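Local coordinates for Lmo2470 protein (Listeria monocytogenes EGD-e, PDB 5HL3) that interacts, as the Listeria internalin InlP, with afadin, facilitates basement membrane crossing and binds calcium ions, at residues Gly52-Thr57 and Ile79-Ala84; Ile58-Met63 and Lys85-Pro90; Ala104-Arg109 and Ser131-Ile136; Val74-Ile79 and Leu98-Phe103; Lys25-Asn30 and Asp46-Leu51. One frame throughout, in Å; residues are numbered along the deposited sequence.

Interaction 1: residues Gly52-Thr57 and Ile79-Ala84; sequences GFETST and IMEFGA. With CA (calcium ion), chain D.
E81 lies alongside E54, and the course of its side chain accounts for much of this contact. CB of E81 sits 3.3 Å from the carbonyl O of E54. CG turns to the side of the E81 backbone N (chi1 -57°) and passes the same E54 oxygen at 4.0 Å. From there the chain is extended, which carries the carboxylate past E54 CB, 3.7 Å from E81 OE2, in the same direction as the E54 side chain. At the tip both oxygens bind one calcium ion, E81 OE1 at 2.6 Å and E81 OE2 at 2.5 Å from the metal. Two waters on the metal donate to E54, one to its backbone O and one to OE1, so E54 serves as a second shell; the cation probably offsets the repulsion between the two acids. All this happens just past the first two strands of the parallel leucine-rich repeat sheet, 50-53 and 76-79. There F53 pairs with I79, their apolar side chains on the buried face, and M80 N donates to F53 O (2.9 Å). Beyond that bond the regular strand pairing ends and waters link the chains: one molecule joins E54 O, S56 OG and E81 OE1, and another links S56 OG to F82 O. T55 turns away, and its hydroxyl bonds D26 of helix 21-30. G83, lacking a side chain, lets its CA come within 3.4 Å of S56 O.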
# COMPACT_ATOMS: atom_id res chain seq x y z
N GLY A 52 22.44 -14.25 -4.07
CA GLY A 52 21.94 -13.84 -2.75
C GLY A 52 23.01 -13.11 -1.97
O GLY A 52 24.19 -13.45 -2.06
N PHE A 53 22.60 -12.12 -1.18
CA PHE A 53 23.51 -11.36 -0.33
C PHE A 53 22.96 -11.29 1.07
O PHE A 53 21.76 -11.11 1.27
CB PHE A 53 23.79 -9.97 -0.92
CG PHE A 53 24.46 -10.05 -2.26
CD1 PHE A 53 25.79 -10.39 -2.35
CD2 PHE A 53 23.74 -9.92 -3.44
CE1 PHE A 53 26.41 -10.58 -3.59
CE2 PHE A 53 24.36 -10.12 -4.67
CZ PHE A 53 25.69 -10.45 -4.74
N GLU A 54 23.83 -11.46 2.05
CA GLU A 54 23.39 -11.50 3.46
C GLU A 54 24.40 -10.96 4.45
O GLU A 54 24.08 -10.86 5.63
CB GLU A 54 23.02 -12.92 3.83
CG GLU A 54 24.22 -13.86 3.80
CD GLU A 54 23.96 -15.27 4.32
OE1 GLU A 54 22.78 -15.63 4.52
OE2 GLU A 54 24.98 -15.99 4.48
N THR A 55 25.58 -10.57 4.01
CA THR A 55 26.62 -10.06 4.94
C THR A 55 26.49 -8.55 5.00
O THR A 55 26.65 -7.84 3.99
CB THR A 55 28.02 -10.54 4.53
OG1 THR A 55 28.03 -11.98 4.59
CG2 THR A 55 29.08 -10.05 5.50
N SER A 56 26.23 -8.05 6.21
CA SER A 56 25.85 -6.64 6.39
C SER A 56 26.99 -5.63 6.36
O SER A 56 26.73 -4.43 6.48
CB SER A 56 25.00 -6.48 7.65
OG SER A 56 23.72 -7.06 7.44
N THR A 57 28.23 -6.08 6.17
CA THR A 57 29.35 -5.18 5.97
C THR A 57 29.50 -4.75 4.52
O THR A 57 30.32 -3.90 4.23
CB THR A 57 30.67 -5.84 6.41
OG1 THR A 57 30.85 -7.05 5.67
CG2 THR A 57 30.69 -6.11 7.91
N ILE A 79 18.67 -9.54 -1.75
CA ILE A 79 19.48 -8.98 -0.65
C ILE A 79 18.67 -9.24 0.61
O ILE A 79 17.72 -8.49 0.94
CB ILE A 79 19.80 -7.50 -0.91
CG1 ILE A 79 20.59 -7.40 -2.23
CG2 ILE A 79 20.65 -6.94 0.24
CD1 ILE A 79 20.53 -6.12 -2.95
N MSE A 80 19.01 -10.31 1.31
CA MSE A 80 18.24 -10.78 2.45
C MSE A 80 18.57 -10.11 3.74
O MSE A 80 17.74 -10.07 4.62
CB MSE A 80 18.46 -12.29 2.62
CG MSE A 80 18.00 -13.05 1.37
SE MSE A 80 16.06 -12.89 0.99
CE MSE A 80 15.52 -13.94 2.54
N GLU A 81 19.80 -9.66 3.89
CA GLU A 81 20.23 -8.91 5.07
C GLU A 81 21.23 -7.91 4.58
O GLU A 81 22.03 -8.21 3.68
CB GLU A 81 20.94 -9.83 6.09
CG GLU A 81 20.16 -11.02 6.60
CD GLU A 81 21.06 -11.97 7.38
OE1 GLU A 81 21.75 -11.51 8.32
OE2 GLU A 81 21.16 -13.15 7.04
N PHE A 82 21.19 -6.69 5.12
CA PHE A 82 22.09 -5.64 4.71
C PHE A 82 22.21 -4.59 5.78
O PHE A 82 21.29 -4.38 6.59
CB PHE A 82 21.65 -5.04 3.34
CG PHE A 82 20.26 -4.44 3.35
CD1 PHE A 82 19.14 -5.25 3.24
CD2 PHE A 82 20.09 -3.06 3.41
CE1 PHE A 82 17.87 -4.70 3.23
CE2 PHE A 82 18.82 -2.51 3.37
CZ PHE A 82 17.71 -3.33 3.31
N GLY A 83 23.37 -3.94 5.79
CA GLY A 83 23.66 -2.89 6.74
C GLY A 83 23.33 -1.49 6.26
O GLY A 83 22.93 -1.27 5.12
N ALA A 84 23.62 -0.53 7.14
CA ALA A 84 23.27 0.87 6.90
C ALA A 84 24.06 1.54 5.79
O ALA A 84 23.64 2.58 5.29
CB ALA A 84 23.42 1.67 8.20
CA CA D . 22.71 -13.90 8.82
O HOH W 1 23.84 -9.52 8.36
O HOH W 2 24.38 -12.94 7.42
O HOH W 3 22.43 -15.84 7.29
O HOH W 4 25.05 -4.79 3.58
O HOH W 5 24.38 -7.24 2.31
O HOH W 6 22.27 -5.53 9.35

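Interaction 2: residues Ile58-Met63 and Lys85-Pro90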
# COMPACT_ATOMS: atom_id res chain seq x y z
N ILE A 58 28.73 -5.33 3.60
CA ILE A 58 28.78 -4.89 2.21
C ILE A 58 28.23 -3.46 2.12
O ILE A 58 27.22 -3.16 2.75
CB ILE A 58 27.97 -5.86 1.30
CG1 ILE A 58 28.66 -7.25 1.30
CG2 ILE A 58 27.88 -5.31 -0.12
CD1 ILE A 58 27.84 -8.33 0.64
N THR A 59 28.89 -2.59 1.36
CA THR A 59 28.47 -1.20 1.19
C THR A 59 28.16 -0.93 -0.26
O THR A 59 28.33 -1.82 -1.11
CB THR A 59 29.64 -0.25 1.57
OG1 THR A 59 30.70 -0.40 0.61
CG2 THR A 59 30.16 -0.57 2.97
N ASN A 60 27.69 0.27 -0.57
CA ASN A 60 27.48 0.61 -1.98
C ASN A 60 28.74 0.39 -2.81
O ASN A 60 28.68 -0.13 -3.92
CB ASN A 60 27.06 2.05 -2.15
CG ASN A 60 25.67 2.33 -1.62
OD1 ASN A 60 24.94 1.42 -1.27
ND2 ASN A 60 25.29 3.58 -1.61
N ASP A 61 29.87 0.80 -2.25
CA ASP A 61 31.15 0.65 -2.95
C ASP A 61 31.56 -0.78 -3.16
O ASP A 61 32.01 -1.16 -4.27
CB ASP A 61 32.26 1.40 -2.22
CG ASP A 61 32.16 2.90 -2.39
OD1 ASP A 61 31.40 3.35 -3.29
OD2 ASP A 61 32.85 3.63 -1.64
N SER A 62 31.43 -1.62 -2.14
CA SER A 62 31.80 -3.02 -2.36
C SER A 62 30.81 -3.77 -3.25
O SER A 62 31.23 -4.66 -4.00
CB SER A 62 32.14 -3.73 -1.05
OG SER A 62 31.20 -3.54 -0.03
N MSE A 63 29.52 -3.44 -3.22
CA MSE A 63 28.58 -4.10 -4.12
C MSE A 63 28.93 -3.80 -5.56
O MSE A 63 28.70 -4.63 -6.44
CB MSE A 63 27.14 -3.68 -3.78
CG MSE A 63 26.09 -4.59 -4.43
SE MSE A 63 26.07 -6.44 -3.73
CE MSE A 63 24.72 -6.18 -2.33
N LYS A 85 25.19 0.95 5.41
CA LYS A 85 26.02 1.52 4.35
C LYS A 85 25.74 0.96 2.96
O LYS A 85 26.37 1.35 1.99
CB LYS A 85 27.51 1.40 4.72
CG LYS A 85 27.83 2.13 6.00
CD LYS A 85 29.31 2.06 6.32
CE LYS A 85 29.61 2.65 7.68
NZ LYS A 85 30.92 2.18 8.21
N LEU A 86 24.80 0.01 2.87
CA LEU A 86 24.25 -0.40 1.57
C LEU A 86 22.92 0.31 1.41
O LEU A 86 21.93 -0.08 2.05
CB LEU A 86 24.03 -1.92 1.47
CG LEU A 86 23.56 -2.38 0.07
CD1 LEU A 86 24.66 -2.20 -0.98
CD2 LEU A 86 23.06 -3.81 0.11
N THR A 87 22.87 1.33 0.56
CA THR A 87 21.64 2.06 0.33
C THR A 87 21.15 1.97 -1.12
O THR A 87 20.14 2.55 -1.45
CB THR A 87 21.77 3.54 0.73
OG1 THR A 87 22.76 4.19 -0.09
CG2 THR A 87 22.18 3.70 2.19
N GLU A 88 21.86 1.24 -1.96
CA GLU A 88 21.48 1.13 -3.36
C GLU A 88 22.11 -0.08 -4.00
O GLU A 88 23.32 -0.36 -3.77
CB GLU A 88 21.94 2.39 -4.08
CG GLU A 88 21.70 2.44 -5.56
CD GLU A 88 22.04 3.80 -6.08
OE1 GLU A 88 23.13 3.92 -6.66
OE2 GLU A 88 21.28 4.74 -5.79
N PHE A 89 21.34 -0.85 -4.79
CA PHE A 89 21.95 -1.88 -5.63
C PHE A 89 22.41 -1.17 -6.90
O PHE A 89 21.63 -0.48 -7.53
CB PHE A 89 20.99 -3.03 -5.94
CG PHE A 89 21.67 -4.16 -6.63
CD1 PHE A 89 22.50 -5.02 -5.93
CD2 PHE A 89 21.57 -4.32 -7.99
CE1 PHE A 89 23.20 -6.03 -6.58
CE2 PHE A 89 22.26 -5.32 -8.64
CZ PHE A 89 23.07 -6.17 -7.93
N PRO A 90 23.69 -1.29 -7.26
CA PRO A 90 24.20 -0.50 -8.37
C PRO A 90 23.68 -0.91 -9.75
O PRO A 90 23.25 -2.05 -9.94
CB PRO A 90 25.70 -0.70 -8.27
CG PRO A 90 25.83 -2.10 -7.76
CD PRO A 90 24.72 -2.20 -6.73
O HOH W 7 26.51 -1.81 5.23
O HOH W 8 25.73 0.62 -5.04
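K85 lies side by side with T59, its CB 3.7 Å from T59 CG2, while its backbone O accepts from N60 N (3.1 Å). Its long chain then leaves the contact, as suits an exposed lysine, and a water joins K85 N to I58 O. L86 spreads its two methyls: CD1 lies against T59 O and N60 OD1, and CD2 meets CE of the selenomethionine M63 at 3.8 Å. T87 grips the amide of N60 from both ends. T87 N donates to N60 OD1 (2.8 Å), tilted 20° from the carbonyl plane, and T87 OG1 receives N60 ND2 at 3.0 Å, nearly straight at 162° and in the amide plane. An asparagine is apt here because its acceptor and donor are both used, which fixes the amide's rotation. E88 N adds a weak bond to N60 OD1. F89 and P90 continue the apolar side: M63 CG is 3.9 Å from F89 CE1 and 3.6 Å from P90 CD, and its selenium stands obliquely beside the F89 ring in a Met-aromatic contact. N60 and M63 belong to the short helix 60-63, started by a capping box of T59 and S62. M63 also touches L23 of helix 21-30, whereas L86 and F89 pack beneath the repeat sheet, on I79 of strand 76-79 and F103 of strand 100-103.

Interaction 3: residues Ala104-Arg109 and Ser131-Ile136. With CA (calcium ion), chain B.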
# COMPACT_ATOMS: atom_id res chain seq x y z
N ALA A 104 15.01 -7.44 1.22
CA ALA A 104 14.16 -7.86 2.31
C ALA A 104 13.64 -6.68 3.11
O ALA A 104 14.20 -5.60 3.08
CB ALA A 104 14.91 -8.83 3.23
N ASP A 105 12.56 -6.95 3.83
CA ASP A 105 11.98 -6.06 4.83
C ASP A 105 12.68 -6.45 6.15
O ASP A 105 12.39 -7.51 6.70
CB ASP A 105 10.48 -6.32 4.91
CG ASP A 105 9.77 -5.45 5.91
OD1 ASP A 105 10.42 -4.72 6.70
OD2 ASP A 105 8.51 -5.57 5.89
N PRO A 106 13.63 -5.65 6.61
CA PRO A 106 14.36 -6.04 7.81
C PRO A 106 13.51 -6.00 9.06
O PRO A 106 12.45 -5.39 9.07
CB PRO A 106 15.50 -4.99 7.90
CG PRO A 106 15.51 -4.29 6.60
CD PRO A 106 14.12 -4.36 6.08
N PRO A 107 14.00 -6.61 10.14
CA PRO A 107 13.30 -6.49 11.42
C PRO A 107 13.15 -5.02 11.83
O PRO A 107 13.97 -4.16 11.44
CB PRO A 107 14.19 -7.22 12.40
CG PRO A 107 15.07 -8.07 11.61
CD PRO A 107 15.20 -7.47 10.23
N GLY A 108 12.15 -4.76 12.65
CA GLY A 108 11.90 -3.41 13.07
C GLY A 108 11.15 -2.64 11.99
O GLY A 108 10.70 -3.20 10.96
N ARG A 109 11.01 -1.35 12.26
CA ARG A 109 10.24 -0.47 11.41
C ARG A 109 11.14 0.56 10.75
O ARG A 109 11.76 1.35 11.44
CB ARG A 109 9.24 0.26 12.33
CG ARG A 109 8.12 0.94 11.63
CD ARG A 109 6.90 0.94 12.52
NE ARG A 109 6.93 2.03 13.46
CZ ARG A 109 7.32 1.98 14.75
NH1 ARG A 109 7.77 0.87 15.33
NH2 ARG A 109 7.25 3.09 15.46
N SER A 131 9.94 -3.08 -0.23
CA SER A 131 9.05 -2.81 0.91
C SER A 131 9.72 -2.89 2.28
O SER A 131 10.49 -3.79 2.58
CB SER A 131 7.90 -3.78 0.89
OG SER A 131 7.19 -3.69 -0.34
N GLY A 132 9.37 -1.91 3.12
CA GLY A 132 9.84 -1.85 4.53
C GLY A 132 11.03 -0.95 4.75
O GLY A 132 11.42 -0.71 5.87
N ASN A 133 11.60 -0.45 3.67
CA ASN A 133 12.79 0.38 3.72
C ASN A 133 12.45 1.82 3.36
O ASN A 133 11.64 2.07 2.46
CB ASN A 133 13.82 -0.23 2.78
CG ASN A 133 14.18 -1.65 3.19
OD1 ASN A 133 14.77 -1.85 4.24
ND2 ASN A 133 13.79 -2.64 2.39
N ASN A 134 13.02 2.76 4.09
CA ASN A 134 12.72 4.17 3.84
C ASN A 134 13.32 4.60 2.49
O ASN A 134 14.54 4.53 2.30
CB ASN A 134 13.35 5.02 4.95
CG ASN A 134 13.18 6.49 4.71
OD1 ASN A 134 12.10 6.93 4.41
ND2 ASN A 134 14.26 7.24 4.75
N LEU A 135 12.49 5.05 1.58
CA LEU A 135 12.98 5.50 0.28
C LEU A 135 13.78 6.80 0.43
O LEU A 135 13.34 7.73 1.09
CB LEU A 135 11.84 5.70 -0.72
CG LEU A 135 12.27 6.06 -2.13
CD1 LEU A 135 12.87 4.86 -2.79
CD2 LEU A 135 11.09 6.57 -2.93
N ILE A 136 14.97 6.85 -0.19
CA ILE A 136 15.76 8.06 -0.29
C ILE A 136 15.37 8.73 -1.60
O ILE A 136 15.50 8.12 -2.66
CB ILE A 136 17.24 7.72 -0.33
CG1 ILE A 136 17.68 6.98 0.92
CG2 ILE A 136 18.07 9.00 -0.47
CD1 ILE A 136 19.05 6.36 0.76
CA CA B . 10.61 -3.92 8.84
O HOH W 9 12.81 -2.42 8.98
O HOH W 10 10.06 -1.69 7.93
O HOH W 11 8.20 -3.51 9.07
O HOH W 12 9.61 -6.00 9.76
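A104, D105 and P106 meet S131, G132 and N133 in a mainly polar contact between two loops, which follow the neighbouring strands 100-103 and 127-129 of the leucine-rich repeat sheet and the first of which builds a calcium site. The direct bond is made by the N133 amide: ND2 donates to A104 O at 3.1 Å, almost straight (175°), with A104 O in the amide plane although the donor is tilted 31° from the carbonyl plane of A104. The same nitrogen also bonds M130 O, so its two N-H groups serve two main-chain carbonyls. N133 fits the consensus asparagine of the repeat, whose side chain characteristically ties successive turns together. Its OD1 faces P106 CD at 3.2 Å, against the slightly polarised carbon next to the proline nitrogen. D105 CB lies 3.4 Å from S131 O; with CG anti to the backbone N (chi1 -180°), the carboxylate swings OD1 toward the calcium ion and near G132 CA. There D105 OD1 binds calcium at 2.3 Å, together with P106 O, G108 O (2.2 Å) and four waters. One of those waters donates to G132 O at 2.7 Å, making the second loop part of the outer shell. Glycine suits both turns, since the backbone angles of G108 and G132 would jam a CB against the preceding carbonyl. Along the solenoid, A104 is bonded through its backbone to I79, S131 OG accepts from S154 N, and N134 pairs with L114 in the small sheet formed by strands 113-114 and 134-135.

Interaction 4: residues Val74-Ile79 and Leu98-Phe103; sequences VTDVSI and LKTLFF
D76-I79 and T100-F103 run parallel, their axes 4° apart and 4.7 Å at closest approach, joined by backbone bonds that alternate from strand to strand: V77 N to T100 O, F102 N to V77 O and I79 N to F102 O. They are successive strands of the parallel sheet of a leucine-rich repeat solenoid, each repeat adding one. Before the strands pair fully, T75 O takes two donors, K99 N at 2.8 Å and T100 N at 3.0 Å. K99 lays its CD beside T75 CB and CG2, and its amine goes on to E124. One face of the sheet is polar and partly exposed. There D76 OD1 accepts from T100 OG1; the 2.5 Å separation is very short, and since both residues have two conformers its exact length is doubtful. S78 OG, in the conformer described, donates to D76 OD2, and the F102 ring stands on this side too. The other face is buried and carries V77, I79, L101 and F103, branched and aromatic groups that fill the inside of the coil. V77 sends its methyls two ways: CG1 alongside L101 CD1 at 3.9 Å, and CG2 to L98 CD1 at 3.8 Å, where L98 has folded back beneath the strand. F103, whose ring F82 meets edge-to-face, takes I79 on one face in a CH-pi contact: I79 CD1 lies 3.7 Å from the ring centroid, 25° off the normal, and 3.4 Å from F103 CE1.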
# COMPACT_ATOMS: atom_id res chain seq x y z
N VAL A 74 22.48 -14.99 -14.65
CA VAL A 74 21.77 -14.54 -13.44
C VAL A 74 20.51 -13.75 -13.80
O VAL A 74 20.55 -12.78 -14.56
CB VAL A 74 22.70 -13.69 -12.55
CG1 VAL A 74 21.94 -12.92 -11.49
CG2 VAL A 74 23.74 -14.60 -11.88
N THR A 75 19.39 -14.20 -13.25
CA THR A 75 18.11 -13.50 -13.45
C THR A 75 17.51 -12.92 -12.16
O THR A 75 16.55 -12.19 -12.23
CB THR A 75 17.06 -14.42 -14.08
OG1 THR A 75 16.81 -15.55 -13.20
CG2 THR A 75 17.52 -14.93 -15.45
N ASP A 76 18.07 -13.28 -11.01
CA ASP A 76 17.55 -12.81 -9.71
C ASP A 76 18.65 -12.32 -8.81
O ASP A 76 19.73 -12.93 -8.74
CB ASP A 76 16.84 -13.93 -8.95
CG ASP A 76 16.32 -13.44 -7.56
OD1 ASP A 76 15.35 -12.68 -7.52
OD2 ASP A 76 16.94 -13.72 -6.50
N VAL A 77 18.38 -11.22 -8.12
CA VAL A 77 19.26 -10.69 -7.08
C VAL A 77 18.39 -10.53 -5.84
O VAL A 77 17.38 -9.84 -5.89
CB VAL A 77 19.97 -9.38 -7.44
CG1 VAL A 77 20.62 -8.73 -6.22
CG2 VAL A 77 21.04 -9.64 -8.50
N SER A 78 18.78 -11.18 -4.75
CA SER A 78 18.05 -11.08 -3.49
C SER A 78 19.01 -10.64 -2.40
O SER A 78 20.04 -11.26 -2.18
CB SER A 78 17.38 -12.40 -3.15
OG SER A 78 16.33 -12.68 -4.07
N ILE A 79 18.67 -9.54 -1.75
CA ILE A 79 19.48 -8.98 -0.65
C ILE A 79 18.67 -9.24 0.61
O ILE A 79 17.72 -8.49 0.94
CB ILE A 79 19.80 -7.50 -0.91
CG1 ILE A 79 20.59 -7.40 -2.23
CG2 ILE A 79 20.65 -6.94 0.24
CD1 ILE A 79 20.53 -6.12 -2.95
N LEU A 98 19.09 -9.66 -15.73
CA LEU A 98 18.40 -9.49 -14.47
C LEU A 98 16.90 -9.24 -14.67
O LEU A 98 16.50 -8.38 -15.47
CB LEU A 98 19.01 -8.33 -13.70
CG LEU A 98 18.51 -8.16 -12.25
CD1 LEU A 98 18.66 -9.42 -11.40
CD2 LEU A 98 19.22 -6.99 -11.60
N LYS A 99 16.09 -10.04 -13.98
CA LYS A 99 14.61 -9.95 -14.05
C LYS A 99 13.98 -9.57 -12.74
O LYS A 99 12.92 -8.93 -12.73
CB LYS A 99 14.05 -11.30 -14.50
CG LYS A 99 14.40 -11.59 -15.93
CD LYS A 99 14.01 -12.94 -16.42
CE LYS A 99 14.43 -13.06 -17.89
NZ LYS A 99 15.81 -12.54 -18.27
N THR A 100 14.58 -9.95 -11.63
CA THR A 100 13.97 -9.64 -10.34
C THR A 100 15.02 -9.12 -9.37
O THR A 100 16.12 -9.67 -9.25
CB THR A 100 13.26 -10.85 -9.72
OG1 THR A 100 14.19 -11.92 -9.56
CG2 THR A 100 12.11 -11.30 -10.61
N LEU A 101 14.67 -8.05 -8.68
CA LEU A 101 15.52 -7.40 -7.67
C LEU A 101 14.71 -7.35 -6.40
O LEU A 101 13.60 -6.77 -6.39
CB LEU A 101 15.93 -6.02 -8.14
CG LEU A 101 16.72 -5.20 -7.12
CD1 LEU A 101 18.04 -5.87 -6.72
CD2 LEU A 101 16.95 -3.82 -7.71
N PHE A 102 15.23 -7.95 -5.35
CA PHE A 102 14.53 -8.05 -4.05
C PHE A 102 15.41 -7.60 -2.91
O PHE A 102 16.51 -8.14 -2.73
CB PHE A 102 14.09 -9.50 -3.83
CG PHE A 102 13.37 -9.76 -2.53
CD1 PHE A 102 14.07 -10.11 -1.40
CD2 PHE A 102 11.98 -9.68 -2.44
CE1 PHE A 102 13.42 -10.36 -0.20
CE2 PHE A 102 11.34 -9.92 -1.23
CZ PHE A 102 12.07 -10.24 -0.12
N PHE A 103 14.93 -6.63 -2.13
CA PHE A 103 15.53 -6.26 -0.85
C PHE A 103 14.54 -6.73 0.19
O PHE A 103 13.33 -6.41 0.09
CB PHE A 103 15.70 -4.75 -0.68
CG PHE A 103 16.93 -4.16 -1.33
CD1 PHE A 103 18.11 -4.02 -0.63
CD2 PHE A 103 16.86 -3.66 -2.62
CE1 PHE A 103 19.23 -3.45 -1.21
CE2 PHE A 103 18.00 -3.08 -3.19
CZ PHE A 103 19.16 -2.97 -2.48
O HOH W 13 14.21 -14.12 -11.76

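Interaction 5: residues Lys25-Asn30 and Asp46-Leu51; sequences KDMAKN and DALTGL
M27, a selenomethionine on helix 21-30, rests its end against both L48 and L51. Bends at chi2 (-56°) and chi3 turn the chain so that CE reaches L48 CD1 and L51 CD2, each at 4.0 Å; this is ordinary apolar packing, in which one flexible methyl touches both branched side chains. The tight part is at the helix end, where L48 CD2 presses close to the last turn, 3.1 Å from N30 O. The amide of N30 meets L51 at about a right angle, ND2 lying 3.9 Å from L51 CD2 and OD1 3.7 Å from L51 CA. That oxygen accepts from G52 N, so the asparagine gives the helix a polar hold on strand 50-53, the outermost strand of the repeat sheet. The looser side lies by G50, where the two backbones do not meet directly and a water fills in, donating to N30 O at 3.0 Å and to G50 O at 2.9 Å. Through its packing on L48 and L51, helix 21-30 covers the end of the solenoid, as the helical N-terminal cap does in internalins. Apolar side chains supply much of the buried area, with the N30 amide lying across L51, while the main-chain oxygens at its edge, which leucines cannot satisfy, turn to water.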
# COMPACT_ATOMS: atom_id res chain seq x y z
N LYS A 25 32.68 -13.50 0.79
CA LYS A 25 32.00 -14.53 1.58
C LYS A 25 30.67 -14.90 0.92
O LYS A 25 30.36 -16.08 0.72
CB LYS A 25 31.79 -14.03 3.02
CG LYS A 25 30.84 -14.85 3.89
CD LYS A 25 30.88 -14.44 5.36
CE LYS A 25 29.76 -15.10 6.17
NZ LYS A 25 28.39 -14.54 5.87
N ASP A 26 29.87 -13.88 0.58
CA ASP A 26 28.58 -14.14 -0.05
C ASP A 26 28.75 -14.75 -1.44
O ASP A 26 27.99 -15.64 -1.81
CB ASP A 26 27.74 -12.87 -0.11
CG ASP A 26 27.21 -12.45 1.26
OD1 ASP A 26 27.52 -13.12 2.28
OD2 ASP A 26 26.51 -11.40 1.29
N MSE A 27 29.77 -14.34 -2.17
CA MSE A 27 30.00 -14.95 -3.49
C MSE A 27 30.43 -16.40 -3.37
O MSE A 27 30.01 -17.21 -4.17
CB MSE A 27 31.00 -14.11 -4.30
CG MSE A 27 30.38 -12.81 -4.82
SE MSE A 27 28.73 -13.07 -5.90
CE MSE A 27 29.34 -14.54 -7.03
N ALA A 28 31.26 -16.74 -2.39
CA ALA A 28 31.63 -18.14 -2.18
C ALA A 28 30.40 -18.98 -1.90
O ALA A 28 30.27 -20.11 -2.39
CB ALA A 28 32.67 -18.27 -1.06
N LYS A 29 29.47 -18.45 -1.11
CA LYS A 29 28.23 -19.17 -0.82
C LYS A 29 27.40 -19.33 -2.11
O LYS A 29 26.89 -20.41 -2.40
CB LYS A 29 27.43 -18.45 0.25
CG LYS A 29 26.20 -19.22 0.68
CD LYS A 29 25.44 -18.50 1.77
CE LYS A 29 24.05 -19.10 1.90
NZ LYS A 29 23.09 -18.24 2.61
N ASN A 30 27.27 -18.26 -2.90
CA ASN A 30 26.54 -18.33 -4.17
C ASN A 30 27.15 -19.38 -5.12
O ASN A 30 26.43 -20.10 -5.81
CB ASN A 30 26.54 -16.97 -4.87
CG ASN A 30 25.51 -16.00 -4.28
OD1 ASN A 30 24.38 -16.38 -4.01
ND2 ASN A 30 25.90 -14.76 -4.12
N ASP A 46 29.04 -18.91 -14.91
CA ASP A 46 27.93 -19.24 -15.81
C ASP A 46 26.91 -20.18 -15.19
O ASP A 46 25.73 -20.14 -15.56
CB ASP A 46 28.46 -19.85 -17.12
CG ASP A 46 29.21 -18.88 -17.99
OD1 ASP A 46 29.21 -17.66 -17.77
OD2 ASP A 46 29.86 -19.35 -18.94
N ALA A 47 27.34 -20.99 -14.22
CA ALA A 47 26.40 -21.87 -13.52
C ALA A 47 25.42 -21.12 -12.60
O ALA A 47 24.45 -21.72 -12.14
CB ALA A 47 27.19 -22.90 -12.73
N LEU A 48 25.68 -19.85 -12.29
CA LEU A 48 24.79 -19.07 -11.42
C LEU A 48 23.58 -18.53 -12.16
O LEU A 48 23.70 -17.93 -13.25
CB LEU A 48 25.57 -17.90 -10.86
CG LEU A 48 26.80 -18.24 -10.02
CD1 LEU A 48 27.53 -16.97 -9.70
CD2 LEU A 48 26.37 -19.00 -8.75
N THR A 49 22.41 -18.77 -11.59
CA THR A 49 21.18 -18.17 -12.10
C THR A 49 20.57 -17.18 -11.12
O THR A 49 19.61 -16.49 -11.45
CB THR A 49 20.14 -19.23 -12.49
OG1 THR A 49 19.86 -20.07 -11.34
CG2 THR A 49 20.62 -20.05 -13.64
N GLY A 50 21.13 -17.10 -9.92
CA GLY A 50 20.69 -16.14 -8.90
C GLY A 50 21.83 -15.78 -8.00
O GLY A 50 22.81 -16.55 -7.89
N LEU A 51 21.77 -14.58 -7.42
CA LEU A 51 22.74 -14.13 -6.46
C LEU A 51 22.01 -13.70 -5.20
O LEU A 51 21.07 -12.89 -5.25
CB LEU A 51 23.52 -12.93 -6.97
CG LEU A 51 24.35 -13.16 -8.23
CD1 LEU A 51 24.88 -11.84 -8.73
CD2 LEU A 51 25.46 -14.16 -7.99
O HOH W 14 23.71 -18.98 -6.55

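How the interactions relate
Interactions 1, 4 and 3 follow the repeat sheet in order: interaction 1 is where strand pairing gives way to water and calcium, interaction 4 the regular strand pairing, and interaction 3 the loops two repeats beyond interaction 1, without a strand pair of their own. I79 belongs to both 1 and 4, and its carbonyl bonds A104 N of interaction 3. Interaction 2 has a buried apolar side, where F89 and L86 pack on I79, and a polar rim around N60. Interaction 5 is a small buried contact, largely apolar and without a direct hydrogen bond between its segments, joining the cap helix to strand 50-53; D26 continues that link to E54 and T55. Calcium appears in the more exposed contacts, 1 and 3.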